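Local coordinates for beta-galactosidase (Bacteroides thetaiotaomicron, PDB 5MUJ), which probably cleaves arabinofuranosidic linkages in side chain B of rhamnogalacturonan II, a complex plant pectin degraded by this gut bacterium, at residues A[43-48]-A[364-369]; A[63-68]-A[336-341]; A[98-103]-A[343-348]. All coordinates share one frame; numbering follows the deposited sequence.

Interaction 1 (A[43-48]-A[364-369]); sequences TPYKYG and SKPMGR
Y45 and P366 lie alongside each other, and the proline supplies the CH-pi contact of this pairing. Its CD sits 4.0 Å from the centroid of the Y45 ring and only 15° off the normal, while CB of P44 covers the opposite face, so the phenol is clasped between two prolines. The carbonyl of S364 comes in at the edge, near the ring plane, with O 3.7 Å from Y45 CE2. The second tyrosine meets main chain rather than side chain. With CG of Y47 anti to the backbone N (chi1 175°), the ring reaches across to 367-369: R369 C lies over one face, and O of M367, a selenomethionine, stands at the edge, 3.5 Å from Y47 CE1.

These contacts lie just beyond a seam of a five-bladed beta-propeller. There strand 45-51, from the N-terminal end of the chain, pairs with C-terminal strand 357-363 as the outermost strand of the last blade, the closure often called molecular velcro. A classic beta bulge interrupts the pairing, Y47 and G48 both facing I361, and the backbone angles of G48 themselves call for glycine.

Polar links between the segments are slight. R369 CA-H points at Y47 O, with a CA to O distance of 3.4 Å and an angle of 140° at the hydrogen. One water bridges weakly, donating to Y45 O and accepting from M367 N. The bent side chain of R369 runs back along the strand, its CD 3.8 Å from K46 O, whereas K46 carries its ammonium away to a salt bridge with D328.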
loop_
_atom_site.group_PDB
_atom_site.type_symbol
_atom_site.label_atom_id
_atom_site.label_comp_id
_atom_site.label_asym_id
_atom_site.label_seq_id
_atom_site.Cartn_x
_atom_site.Cartn_y
_atom_site.Cartn_z
ATOM N N THR A 43 -12.132 3.196 12.870
ATOM C CA THR A 43 -11.144 3.077 13.916
ATOM C C THR A 43 -10.855 4.431 14.554
ATOM O O THR A 43 -9.907 5.116 14.187
ATOM C CB THR A 43 -9.861 2.481 13.364
ATOM O OG1 THR A 43 -9.388 3.301 12.262
ATOM C CG2 THR A 43 -10.101 1.061 12.961
ATOM N N PRO A 44 -11.703 4.853 15.512
ATOM C CA PRO A 44 -11.548 6.159 16.145
ATOM C C PRO A 44 -10.339 6.346 17.079
ATOM O O PRO A 44 -9.963 7.495 17.351
ATOM C CB PRO A 44 -12.842 6.283 16.977
ATOM C CG PRO A 44 -13.816 5.390 16.301
ATOM C CD PRO A 44 -12.985 4.227 15.882
ATOM N N TYR A 45 -9.746 5.235 17.530
ATOM C CA TYR A 45 -8.838 5.223 18.726
ATOM C C TYR A 45 -7.387 4.969 18.260
ATOM O O TYR A 45 -7.042 3.875 17.773
ATOM C CB TYR A 45 -9.282 4.195 19.823
ATOM C CG TYR A 45 -10.673 4.528 20.283
ATOM C CD1 TYR A 45 -10.917 5.665 21.070
ATOM C CD2 TYR A 45 -11.748 3.856 19.799
ATOM C CE1 TYR A 45 -12.205 6.035 21.425
ATOM C CE2 TYR A 45 -13.045 4.231 20.130
ATOM C CZ TYR A 45 -13.268 5.307 20.957
ATOM O OH TYR A 45 -14.563 5.692 21.285
ATOM N N LYS A 46 -6.536 5.971 18.400
ATOM C CA LYS A 46 -5.147 5.851 17.880
ATOM C C LYS A 46 -4.236 5.216 18.924
ATOM O O LYS A 46 -3.981 5.790 19.981
ATOM C CB LYS A 46 -4.621 7.217 17.460
ATOM C CG LYS A 46 -5.379 7.704 16.223
ATOM C CD LYS A 46 -4.777 8.922 15.554
ATOM C CE LYS A 46 -5.527 9.216 14.283
ATOM N NZ LYS A 46 -4.946 10.476 13.749
ATOM N N TYR A 47 -3.763 4.029 18.606
ATOM C CA TYR A 47 -2.882 3.270 19.532
ATOM C C TYR A 47 -1.529 3.948 19.575
ATOM O O TYR A 47 -0.967 4.188 20.634
ATOM C CB TYR A 47 -2.736 1.860 19.076
ATOM C CG TYR A 47 -1.777 1.052 19.895
ATOM C CD1 TYR A 47 -2.175 0.474 21.094
ATOM C CD2 TYR A 47 -0.479 0.830 19.453
ATOM C CE1 TYR A 47 -1.294 -0.265 21.853
ATOM C CE2 TYR A 47 0.426 0.089 20.211
ATOM C CZ TYR A 47 -0.005 -0.468 21.410
ATOM O OH TYR A 47 0.857 -1.214 22.190
ATOM N N GLY A 48 -1.004 4.242 18.387
ATOM C CA GLY A 48 0.221 4.982 18.193
ATOM C C GLY A 48 1.132 4.177 17.298
ATOM O O GLY A 48 0.665 3.294 16.557
ATOM N N SER A 364 -10.777 0.072 16.461
ATOM C CA SER A 364 -12.209 0.296 16.663
ATOM C C SER A 364 -12.642 0.445 18.161
ATOM O O SER A 364 -13.678 1.058 18.427
ATOM C CB SER A 364 -13.011 -0.826 16.050
ATOM O OG SER A 364 -12.540 -2.073 16.505
ATOM N N LYS A 365 -11.894 -0.130 19.111
ATOM C CA LYS A 365 -12.045 0.269 20.519
ATOM C C LYS A 365 -10.667 0.526 21.109
ATOM O O LYS A 365 -9.666 0.068 20.540
ATOM C CB LYS A 365 -12.785 -0.813 21.312
ATOM C CG LYS A 365 -12.001 -2.116 21.469
ATOM C CD LYS A 365 -12.828 -3.195 22.157
ATOM C CE LYS A 365 -11.974 -4.358 22.647
ATOM N NZ LYS A 365 -12.754 -5.216 23.587
ATOM N N PRO A 366 -10.591 1.281 22.225
ATOM C CA PRO A 366 -9.258 1.452 22.814
ATOM C C PRO A 366 -8.549 0.113 23.119
ATOM O O PRO A 366 -9.163 -0.798 23.716
ATOM C CB PRO A 366 -9.535 2.203 24.129
ATOM C CG PRO A 366 -10.864 2.851 23.933
ATOM C CD PRO A 366 -11.648 1.866 23.090
HETATM N N MSE A 367 -7.268 0.002 22.718
HETATM C CA MSE A 367 -6.407 -1.162 22.936
HETATM C C MSE A 367 -5.118 -0.769 23.644
HETATM O O MSE A 367 -4.118 -1.462 23.541
HETATM C CB MSE A 367 -6.106 -1.820 21.583
HETATM C CG MSE A 367 -7.328 -2.369 20.863
HETATM SE SE MSE A 367 -8.282 -3.786 21.838
HETATM C CE MSE A 367 -6.886 -5.114 21.515
ATOM N N GLY A 368 -5.139 0.324 24.392
ATOM C CA GLY A 368 -3.964 0.882 25.044
ATOM C C GLY A 368 -3.257 1.938 24.209
ATOM O O GLY A 368 -3.853 2.582 23.354
ATOM N N ARG A 369 -1.978 2.130 24.501
ATOM C CA ARG A 369 -1.165 3.163 23.894
ATOM C C ARG A 369 0.215 2.624 23.619
ATOM O O ARG A 369 0.790 1.955 24.457
ATOM C CB ARG A 369 -1.046 4.415 24.759
ATOM C CG ARG A 369 -2.298 5.264 24.887
ATOM C CD ARG A 369 -2.792 5.827 23.563
ATOM N NE ARG A 369 -4.119 6.405 23.742
ATOM C CZ ARG A 369 -4.393 7.667 24.067
ATOM N NH1 ARG A 369 -3.433 8.562 24.304
ATOM N NH2 ARG A 369 -5.669 8.029 24.193
HETATM O O HOH W 1 -5.998 1.800 20.132
#

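Interaction 2 (A[63-68]-A[336-341]); sequences PTVFRQ and YVIKHD
The broad ring of Y336 is the chief bump here, and the main chain of 63-65 forms the shallow surface on which it lies. T64 CA stands 4.0 Å from the ring centroid in a CH-pi contact, and V65 N rests over the same face. Two carbonyl oxygens press close as well: P63 O lies 3.4 Å from Y336 CD2 and V65 O 3.2 Å from Y336 CE1. T64 adds its methyl, CG2, which presses on Y336 CE2 at 3.4 Å. Y336 reaches this bed with CG swung away from a staggered position (chi1 -146°), a torsion that may carry some strain.

Next along the strands, V65 and I338 cross at about a right angle, V65 CG1 meeting I338 CG1 at 3.8 Å, while I338 CD1 also comes close to V65 O. Farther out the fit slackens. The guanidinium of R67 passes the imidazole of H340 with the planes 76° apart and NH2 4.0 Å from H340 CE1; W72 meets the same imidazole edge-to-face.

The two strands run in nearly the same direction, 25° apart, and approach to 7.0 Å, joined by side chains that pack on each other and on main chain, without backbone pairing. Such an interface is typical of a beta-propeller, here of five blades, where the innermost strands of the first and last blades, one from each sheet, stand side by side.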
loop_
_atom_site.group_PDB
_atom_site.type_symbol
_atom_site.label_atom_id
_atom_site.label_comp_id
_atom_site.label_asym_id
_atom_site.label_seq_id
_atom_site.Cartn_x
_atom_site.Cartn_y
_atom_site.Cartn_z
ATOM N N PRO A 63 2.934 -0.611 5.140
ATOM C CA PRO A 63 2.623 -1.867 5.747
ATOM C C PRO A 63 1.764 -2.824 4.941
ATOM O O PRO A 63 0.759 -2.416 4.311
ATOM C CB PRO A 63 1.851 -1.453 7.015
ATOM C CG PRO A 63 1.151 -0.195 6.598
ATOM C CD PRO A 63 2.187 0.502 5.774
ATOM N N THR A 64 2.145 -4.095 4.987
ATOM C CA THR A 64 1.276 -5.171 4.566
ATOM C C THR A 64 1.264 -6.181 5.711
ATOM O O THR A 64 2.325 -6.681 6.102
ATOM C CB THR A 64 1.771 -5.850 3.276
ATOM O OG1 THR A 64 2.065 -4.865 2.291
ATOM C CG2 THR A 64 0.727 -6.798 2.695
ATOM N N VAL A 65 0.080 -6.459 6.231
ATOM C CA VAL A 65 -0.042 -7.351 7.420
ATOM C C VAL A 65 -0.721 -8.646 7.034
ATOM O O VAL A 65 -1.747 -8.661 6.360
ATOM C CB VAL A 65 -0.785 -6.710 8.617
ATOM C CG1 VAL A 65 -0.981 -7.735 9.775
ATOM C CG2 VAL A 65 -0.045 -5.492 9.128
ATOM N N PHE A 66 -0.132 -9.739 7.504
ATOM C CA PHE A 66 -0.684 -11.054 7.259
ATOM C C PHE A 66 -0.361 -12.032 8.400
ATOM O O PHE A 66 0.382 -11.709 9.300
ATOM C CB PHE A 66 -0.201 -11.577 5.906
ATOM C CG PHE A 66 1.292 -11.555 5.733
ATOM C CD1 PHE A 66 1.929 -10.361 5.403
ATOM C CD2 PHE A 66 2.058 -12.719 5.825
ATOM C CE1 PHE A 66 3.297 -10.315 5.246
ATOM C CE2 PHE A 66 3.421 -12.673 5.638
ATOM C CZ PHE A 66 4.034 -11.470 5.326
ATOM N N ARG A 67 -0.959 -13.208 8.330
ATOM C CA ARG A 67 -0.880 -14.198 9.431
ATOM C C ARG A 67 -0.369 -15.532 8.880
ATOM O O ARG A 67 -0.783 -15.957 7.820
ATOM C CB ARG A 67 -2.280 -14.310 10.049
ATOM C CG ARG A 67 -2.713 -15.578 10.740
ATOM C CD ARG A 67 -2.301 -15.635 12.205
ATOM N NE ARG A 67 -3.454 -15.777 13.104
ATOM C CZ ARG A 67 -4.289 -16.820 13.170
ATOM N NH1 ARG A 67 -4.138 -17.888 12.384
ATOM N NH2 ARG A 67 -5.303 -16.792 14.035
ATOM N N GLN A 68 0.542 -16.177 9.608
ATOM C CA GLN A 68 0.921 -17.578 9.337
ATOM C C GLN A 68 1.018 -18.278 10.671
ATOM O O GLN A 68 1.784 -17.839 11.518
ATOM C CB GLN A 68 2.262 -17.691 8.626
ATOM C CG GLN A 68 2.665 -19.138 8.368
ATOM C CD GLN A 68 3.825 -19.244 7.406
ATOM O OE1 GLN A 68 4.967 -19.339 7.817
ATOM N NE2 GLN A 68 3.530 -19.213 6.119
ATOM N N TYR A 336 -3.464 -0.479 5.673
ATOM C CA TYR A 336 -3.708 -1.906 5.713
ATOM C C TYR A 336 -4.593 -2.194 6.926
ATOM O O TYR A 336 -4.316 -1.717 8.006
ATOM C CB TYR A 336 -2.403 -2.708 5.754
ATOM C CG TYR A 336 -2.528 -3.996 5.025
ATOM C CD1 TYR A 336 -3.103 -5.117 5.628
ATOM C CD2 TYR A 336 -2.142 -4.101 3.659
ATOM C CE1 TYR A 336 -3.277 -6.292 4.937
ATOM C CE2 TYR A 336 -2.298 -5.289 2.973
ATOM C CZ TYR A 336 -2.864 -6.387 3.613
ATOM O OH TYR A 336 -3.033 -7.597 2.976
ATOM N N VAL A 337 -5.673 -2.939 6.720
ATOM C CA VAL A 337 -6.729 -3.083 7.712
ATOM C C VAL A 337 -6.958 -4.569 8.051
ATOM O O VAL A 337 -7.149 -5.426 7.174
ATOM C CB VAL A 337 -8.038 -2.404 7.241
ATOM C CG1 VAL A 337 -9.068 -2.342 8.362
ATOM C CG2 VAL A 337 -7.775 -0.993 6.753
ATOM N N ILE A 338 -6.935 -4.886 9.340
ATOM C CA ILE A 338 -7.174 -6.237 9.780
ATOM C C ILE A 338 -8.381 -6.159 10.691
ATOM O O ILE A 338 -8.377 -5.342 11.608
ATOM C CB ILE A 338 -5.986 -6.781 10.608
ATOM C CG1 ILE A 338 -4.687 -6.820 9.791
ATOM C CG2 ILE A 338 -6.302 -8.160 11.146
ATOM C CD1 ILE A 338 -4.674 -7.799 8.629
ATOM N N LYS A 339 -9.407 -6.965 10.434
ATOM C CA LYS A 339 -10.399 -7.255 11.472
ATOM C C LYS A 339 -10.149 -8.640 12.082
ATOM O O LYS A 339 -10.243 -9.659 11.419
ATOM C CB LYS A 339 -11.839 -7.148 10.966
ATOM C CG LYS A 339 -12.832 -7.309 12.114
ATOM C CD LYS A 339 -14.271 -6.998 11.805
ATOM C CE LYS A 339 -15.094 -7.129 13.087
ATOM N NZ LYS A 339 -16.516 -6.857 12.837
ATOM N N HIS A 340 -9.907 -8.667 13.394
ATOM C CA HIS A 340 -9.620 -9.915 14.095
ATOM C C HIS A 340 -10.224 -9.866 15.485
ATOM O O HIS A 340 -10.089 -8.851 16.169
ATOM C CB HIS A 340 -8.116 -10.129 14.172
ATOM C CG HIS A 340 -7.720 -11.412 14.844
ATOM N ND1 HIS A 340 -7.844 -12.641 14.231
ATOM C CD2 HIS A 340 -7.207 -11.651 16.073
ATOM C CE1 HIS A 340 -7.414 -13.583 15.056
ATOM N NE2 HIS A 340 -7.043 -13.010 16.187
ATOM N N ASP A 341 -10.892 -10.961 15.881
ATOM C CA ASP A 341 -11.491 -11.116 17.196
ATOM C C ASP A 341 -12.274 -9.875 17.598
ATOM O O ASP A 341 -12.075 -9.334 18.665
ATOM C CB ASP A 341 -10.396 -11.456 18.224
ATOM C CG ASP A 341 -10.959 -11.873 19.568
ATOM O OD1 ASP A 341 -11.893 -12.708 19.612
ATOM O OD2 ASP A 341 -10.447 -11.335 20.569
#

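Interaction 3 (A[98-103]-A[343-348]); sequences DNLLDW and VVYHFY
CG of L100 and CG of Y345 each lie anti to their own carbonyl carbon (chi1 -66° and -57°), which sends the leucine and the phenol toward each other to cross at about a right angle. The leucine belongs to the turn joining the two outer strands of the first propeller blade, and the tyrosine to the second strand of the last. That turn is shaped by an Asx motif: N99 OD1 accepts from both L101 N and D102 N, while N99 ND2 returns a bond to D102 OD1.

On this scaffold L100 CD1 sits over one face of the Y345 ring, 3.8 Å from its centroid, and L101 CD2 meets the ring edge in plane, 3.9 Å from Y345 CE2. A water donates to N99 O at 2.7 Å and also bonds Y345 OH at 2.8 Å. A valine in place of Y345 would probably leave a gap beside L100 CD1 and deprive this water of its partner on the strand.

F347 enters edge first, its CZ 3.5 Å from L100 O. That same oxygen accepts a 2.9 Å bond from W103 NE1, bent to 140° at the hydrogen, with the indole nitrogen well above the carbonyl plane.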
loop_
_atom_site.group_PDB
_atom_site.type_symbol
_atom_site.label_atom_id
_atom_site.label_comp_id
_atom_site.label_asym_id
_atom_site.label_seq_id
_atom_site.Cartn_x
_atom_site.Cartn_y
_atom_site.Cartn_z
ATOM N N ASP A 98 2.886 -10.983 18.052
ATOM C CA ASP A 98 1.895 -11.894 18.645
ATOM C C ASP A 98 0.542 -11.244 18.907
ATOM O O ASP A 98 -0.422 -11.967 19.207
ATOM C CB ASP A 98 2.413 -12.471 19.976
ATOM C CG ASP A 98 3.661 -13.297 19.809
ATOM O OD1 ASP A 98 3.669 -14.258 19.010
ATOM O OD2 ASP A 98 4.633 -13.001 20.517
ATOM N N ASN A 99 0.445 -9.905 18.861
ATOM C CA ASN A 99 -0.802 -9.259 19.316
ATOM C C ASN A 99 -1.307 -8.137 18.418
ATOM O O ASN A 99 -2.193 -7.369 18.820
ATOM C CB ASN A 99 -0.639 -8.748 20.766
ATOM C CG ASN A 99 0.361 -7.628 20.876
ATOM O OD1 ASN A 99 0.993 -7.245 19.879
ATOM N ND2 ASN A 99 0.531 -7.091 22.064
ATOM N N LEU A 100 -0.752 -8.071 17.206
ATOM C CA LEU A 100 -0.962 -6.961 16.225
ATOM C C LEU A 100 -0.494 -5.549 16.634
ATOM O O LEU A 100 -0.480 -4.649 15.794
ATOM C CB LEU A 100 -2.412 -6.907 15.707
ATOM C CG LEU A 100 -2.879 -8.081 14.855
ATOM C CD1 LEU A 100 -4.392 -8.223 14.804
ATOM C CD2 LEU A 100 -2.290 -7.863 13.467
ATOM N N LEU A 101 -0.021 -5.349 17.862
ATOM C CA LEU A 101 0.281 -4.030 18.388
ATOM C C LEU A 101 1.775 -3.796 18.602
ATOM O O LEU A 101 2.289 -2.713 18.315
ATOM C CB LEU A 101 -0.456 -3.848 19.742
ATOM C CG LEU A 101 -1.983 -3.903 19.644
ATOM C CD1 LEU A 101 -2.577 -3.966 21.082
ATOM C CD2 LEU A 101 -2.536 -2.731 18.782
ATOM N N ASP A 102 2.418 -4.803 19.208
ATOM C CA ASP A 102 3.829 -4.836 19.529
ATOM C C ASP A 102 4.562 -5.654 18.466
ATOM O O ASP A 102 4.283 -6.860 18.276
ATOM C CB ASP A 102 4.071 -5.491 20.905
ATOM C CG ASP A 102 3.516 -4.668 22.058
ATOM O OD1 ASP A 102 2.329 -4.809 22.389
ATOM O OD2 ASP A 102 4.275 -3.867 22.624
ATOM N N TRP A 103 5.548 -5.008 17.878
ATOM C CA TRP A 103 6.216 -5.510 16.638
ATOM C C TRP A 103 7.712 -5.632 16.842
ATOM O O TRP A 103 8.338 -4.766 17.481
ATOM C CB TRP A 103 5.934 -4.584 15.405
ATOM C CG TRP A 103 4.521 -4.696 15.009
ATOM C CD1 TRP A 103 3.465 -3.939 15.472
ATOM C CD2 TRP A 103 3.952 -5.659 14.117
ATOM N NE1 TRP A 103 2.282 -4.401 14.935
ATOM C CE2 TRP A 103 2.560 -5.449 14.098
ATOM C CE3 TRP A 103 4.479 -6.700 13.362
ATOM C CZ2 TRP A 103 1.709 -6.274 13.383
ATOM C CZ3 TRP A 103 3.642 -7.474 12.659
ATOM C CH2 TRP A 103 2.278 -7.257 12.648
ATOM N N VAL A 343 -12.225 -6.748 16.623
ATOM C CA VAL A 343 -11.544 -5.455 16.676
ATOM C C VAL A 343 -10.963 -5.181 15.297
ATOM O O VAL A 343 -10.382 -6.097 14.694
ATOM C CB VAL A 343 -10.439 -5.467 17.749
ATOM C CG1 VAL A 343 -9.740 -4.125 17.864
ATOM C CG2 VAL A 343 -11.024 -5.894 19.109
ATOM N N VAL A 344 -11.128 -3.942 14.818
ATOM C CA VAL A 344 -10.517 -3.469 13.567
ATOM C C VAL A 344 -9.226 -2.719 13.844
ATOM O O VAL A 344 -9.200 -1.841 14.704
ATOM C CB VAL A 344 -11.458 -2.545 12.755
ATOM C CG1 VAL A 344 -10.787 -2.151 11.429
ATOM C CG2 VAL A 344 -12.779 -3.210 12.480
ATOM N N TYR A 345 -8.151 -3.117 13.143
ATOM C CA TYR A 345 -6.839 -2.502 13.269
ATOM C C TYR A 345 -6.524 -1.880 11.910
ATOM O O TYR A 345 -6.422 -2.605 10.923
ATOM C CB TYR A 345 -5.742 -3.530 13.611
ATOM C CG TYR A 345 -5.968 -4.340 14.883
ATOM C CD1 TYR A 345 -6.891 -5.394 14.927
ATOM C CD2 TYR A 345 -5.221 -4.083 16.027
ATOM C CE1 TYR A 345 -7.095 -6.115 16.099
ATOM C CE2 TYR A 345 -5.410 -4.816 17.186
ATOM C CZ TYR A 345 -6.323 -5.830 17.200
ATOM O OH TYR A 345 -6.528 -6.574 18.355
ATOM N N HIS A 346 -6.348 -0.566 11.894
ATOM C CA HIS A 346 -6.032 0.158 10.688
ATOM C C HIS A 346 -4.580 0.634 10.802
ATOM O O HIS A 346 -4.290 1.556 11.557
ATOM C CB HIS A 346 -6.990 1.318 10.502
ATOM C CG HIS A 346 -6.940 1.937 9.126
ATOM N ND1 HIS A 346 -8.077 2.423 8.515
ATOM C CD2 HIS A 346 -5.907 2.240 8.278
ATOM C CE1 HIS A 346 -7.763 2.948 7.332
ATOM N NE2 HIS A 346 -6.465 2.854 7.165
ATOM N N PHE A 347 -3.684 -0.024 10.031
ATOM C CA PHE A 347 -2.286 0.348 9.966
ATOM C C PHE A 347 -2.084 1.448 8.932
ATOM O O PHE A 347 -2.650 1.374 7.820
ATOM C CB PHE A 347 -1.420 -0.866 9.601
ATOM C CG PHE A 347 -1.480 -1.967 10.637
ATOM C CD1 PHE A 347 -2.539 -2.864 10.660
ATOM C CD2 PHE A 347 -0.485 -2.090 11.608
ATOM C CE1 PHE A 347 -2.613 -3.884 11.634
ATOM C CE2 PHE A 347 -0.567 -3.091 12.588
ATOM C CZ PHE A 347 -1.622 -3.979 12.583
ATOM N N TYR A 348 -1.310 2.465 9.264
ATOM C CA TYR A 348 -1.130 3.605 8.346
ATOM C C TYR A 348 0.213 4.237 8.533
ATOM O O TYR A 348 0.907 3.916 9.497
ATOM C CB TYR A 348 -2.244 4.635 8.530
ATOM C CG TYR A 348 -2.265 5.424 9.845
ATOM C CD1 TYR A 348 -2.895 4.910 11.008
ATOM C CD2 TYR A 348 -1.605 6.617 9.970
ATOM C CE1 TYR A 348 -2.935 5.669 12.156
ATOM C CE2 TYR A 348 -1.620 7.371 11.136
ATOM C CZ TYR A 348 -2.277 6.857 12.255
ATOM O OH TYR A 348 -2.330 7.598 13.450
HETATM O O HOH W 2 -4.480 -7.134 20.201
#

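Followed from the N terminus, residues 43-48 come first but find their partner last: interaction 1 closes a loop that spans nearly the whole chain and encloses the other two. Residues 63-68, on the inner strand of the first blade, wait for 336-341 in interaction 2; residues 98-103, in that blade's outer turn, wait for 343-348 in interaction 3. These two loops cross, because their segments alternate. All three contacts reach one sheet, the last blade, where I338 O accepts a hydrogen bond from Y345 N and S364 OG is hydrogen-bonded to V344 N. Interaction 1 packs the chain's two ends together where strand 45-51 completes that blade, while interactions 2 and 3 tie it to the first.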